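Local atomic coordinates of V-type ATPase 116 kDa subunit (Meiothermus ruber, PDB entry 3RRK), a protein that probably takes part, as subunit I, in the rotary proton transport of a V-type ATPase, its cytoplasmic N-terminal domain being described here. Residues P152-K157 and A211-P216. Residues are numbered along the deposited sequence; the frame is centred on the assembly and turned at random.
Sequences PFLVAK and AELRFP
P152 and L213 are joined by a backbone hydrogen bond at the edge of an alpha/beta lobe, where the loop between helices 198-206 and 224-281 runs beside the outermost strand 148-155 of a three-stranded antiparallel sheet. The bond, L213 N to P152 O, is 3.1 Å long and nearly straight at hydrogen (163°), although the donor stands above the carbonyl plane. The same oxygen receives a CA-H...O contact from E212 CA at 3.3 Å, so two neighbouring loop residues share one acceptor. A proline can be accepted here because the backbone bonds to strand 187-194 come from F153 and V155, while its carbonyl still serves the loop and its ring presents CD to E212 OE2 at 3.8 Å. An alanine here keeps the carbonyl but lacks ring carbons CG and CD, which would probably leave the carboxylate end of E212 and L135 of helix 94-138 with less to pack against. E212 crosses the proline ring at a slant, its CG anti to the backbone N (chi1 163°) and the chain beyond extended; its OE1 forms a salt bridge with R202, whereas R214, with E212 CD over one guanidinium face, makes a long one in which no N-H points at OE1. Further along, L213 CD2 meets L154 CG at 4.0 Å, two branched aliphatic chains touching obliquely. F153 instead turns its ring away from residues 211-216, toward V164, A189, V191 and L210, a buried setting fit for an aromatic, leaving its CB beside A211 O. One water closes the join, accepting from L154 N at 3.0 Å and donating to A211 O at 2.6 Å.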
loop_
_atom_site.group_PDB
_atom_site.type_symbol
_atom_site.label_atom_id
_atom_site.label_comp_id
_atom_site.label_asym_id
_atom_site.label_seq_id
_atom_site.Cartn_x
_atom_site.Cartn_y
_atom_site.Cartn_z
ATOM N N PRO A 152 12.344 -8.813 31.317
ATOM C CA PRO A 152 13.242 -7.805 30.754
ATOM C C PRO A 152 12.507 -6.485 30.770
ATOM O O PRO A 152 11.277 -6.473 30.674
ATOM C CB PRO A 152 13.436 -8.281 29.317
ATOM C CG PRO A 152 12.157 -8.955 28.990
ATOM C CD PRO A 152 11.624 -9.559 30.273
ATOM N N PHE A 153 13.237 -5.389 30.914
ATOM C CA PHE A 153 12.621 -4.067 30.892
ATOM C C PHE A 153 13.692 -2.989 30.818
ATOM O O PHE A 153 14.809 -3.196 31.261
ATOM C CB PHE A 153 11.727 -3.872 32.121
ATOM C CG PHE A 153 12.482 -3.763 33.417
ATOM C CD1 PHE A 153 12.884 -4.899 34.099
ATOM C CD2 PHE A 153 12.781 -2.521 33.958
ATOM C CE1 PHE A 153 13.572 -4.797 35.290
ATOM C CE2 PHE A 153 13.466 -2.412 35.155
ATOM C CZ PHE A 153 13.863 -3.551 35.825
ATOM N N LEU A 154 13.359 -1.840 30.242
ATOM C CA LEU A 154 14.333 -0.766 30.099
ATOM C C LEU A 154 14.208 0.283 31.197
ATOM O O LEU A 154 13.120 0.568 31.701
ATOM C CB LEU A 154 14.207 -0.098 28.734
ATOM C CG LEU A 154 14.491 -0.903 27.471
ATOM C CD1 LEU A 154 14.243 -0.012 26.255
ATOM C CD2 LEU A 154 15.910 -1.435 27.468
ATOM N N VAL A 155 15.341 0.865 31.552
ATOM C CA VAL A 155 15.388 1.844 32.617
ATOM C C VAL A 155 16.437 2.850 32.191
ATOM O O VAL A 155 17.423 2.482 31.556
ATOM C CB VAL A 155 15.745 1.174 33.970
ATOM C CG1 VAL A 155 17.234 0.873 34.053
ATOM C CG2 VAL A 155 15.321 2.043 35.123
ATOM N N ALA A 156 16.219 4.120 32.506
ATOM C CA ALA A 156 17.061 5.184 31.963
ATOM C C ALA A 156 18.324 5.399 32.784
ATOM O O ALA A 156 19.440 5.305 32.277
ATOM C CB ALA A 156 16.271 6.474 31.848
ATOM N N LYS A 157 18.141 5.674 34.065
ATOM C CA LYS A 157 19.267 5.973 34.937
ATOM C C LYS A 157 19.571 4.810 35.892
ATOM O O LYS A 157 18.661 4.111 36.340
ATOM C CB LYS A 157 18.978 7.264 35.718
ATOM C CG LYS A 157 18.314 8.359 34.880
ATOM C CD LYS A 157 18.035 9.619 35.688
ATOM C CE LYS A 157 17.441 10.708 34.795
ATOM N NZ LYS A 157 17.227 12.008 35.505
ATOM N N ALA A 211 7.657 -1.022 32.450
ATOM C CA ALA A 211 6.917 -2.148 31.903
ATOM C C ALA A 211 7.859 -3.137 31.251
ATOM O O ALA A 211 8.982 -2.783 30.886
ATOM C CB ALA A 211 5.875 -1.666 30.895
ATOM N N GLU A 212 7.395 -4.377 31.109
ATOM C CA GLU A 212 8.150 -5.369 30.361
ATOM C C GLU A 212 8.433 -4.875 28.943
ATOM O O GLU A 212 7.573 -4.290 28.284
ATOM C CB GLU A 212 7.424 -6.709 30.324
ATOM C CG GLU A 212 7.963 -7.614 29.247
ATOM C CD GLU A 212 7.632 -9.079 29.460
ATOM O OE1 GLU A 212 6.848 -9.395 30.387
ATOM O OE2 GLU A 212 8.171 -9.905 28.683
ATOM N N LEU A 213 9.659 -5.084 28.493
ATOM C CA LEU A 213 10.029 -4.746 27.133
ATOM C C LEU A 213 9.482 -5.838 26.224
ATOM O O LEU A 213 9.782 -7.019 26.403
ATOM C CB LEU A 213 11.551 -4.639 27.004
ATOM C CG LEU A 213 12.171 -4.584 25.606
ATOM C CD1 LEU A 213 11.547 -3.472 24.761
ATOM C CD2 LEU A 213 13.686 -4.418 25.703
ATOM N N ARG A 214 8.647 -5.437 25.273
ATOM C CA ARG A 214 8.077 -6.360 24.317
ATOM C C ARG A 214 8.947 -6.329 23.075
ATOM O O ARG A 214 9.498 -5.295 22.718
ATOM C CB ARG A 214 6.646 -5.957 23.958
ATOM C CG ARG A 214 5.674 -5.890 25.131
ATOM C CD ARG A 214 5.319 -7.275 25.653
ATOM N NE ARG A 214 4.687 -7.203 26.972
ATOM C CZ ARG A 214 4.267 -8.257 27.671
ATOM N NH1 ARG A 214 4.399 -9.484 27.182
ATOM N NH2 ARG A 214 3.706 -8.086 28.862
ATOM N N PHE A 215 9.101 -7.477 22.435
ATOM C CA PHE A 215 9.765 -7.523 21.152
ATOM C C PHE A 215 8.703 -7.715 20.114
ATOM O O PHE A 215 7.781 -8.499 20.312
ATOM C CB PHE A 215 10.807 -8.627 21.123
ATOM C CG PHE A 215 12.003 -8.303 21.945
ATOM C CD1 PHE A 215 13.077 -7.623 21.387
ATOM C CD2 PHE A 215 12.037 -8.614 23.287
ATOM C CE1 PHE A 215 14.184 -7.288 22.145
ATOM C CE2 PHE A 215 13.140 -8.293 24.053
ATOM C CZ PHE A 215 14.218 -7.623 23.474
ATOM N N PRO A 216 8.805 -6.966 19.015
ATOM C CA PRO A 216 7.750 -6.937 18.008
ATOM C C PRO A 216 7.697 -8.255 17.255
ATOM O O PRO A 216 8.688 -8.998 17.244
ATOM C CB PRO A 216 8.217 -5.827 17.071
ATOM C CG PRO A 216 9.705 -5.864 17.178
ATOM C CD PRO A 216 9.976 -6.168 18.615
HETATM O O HOH W 1 10.539 -1.532 29.276
#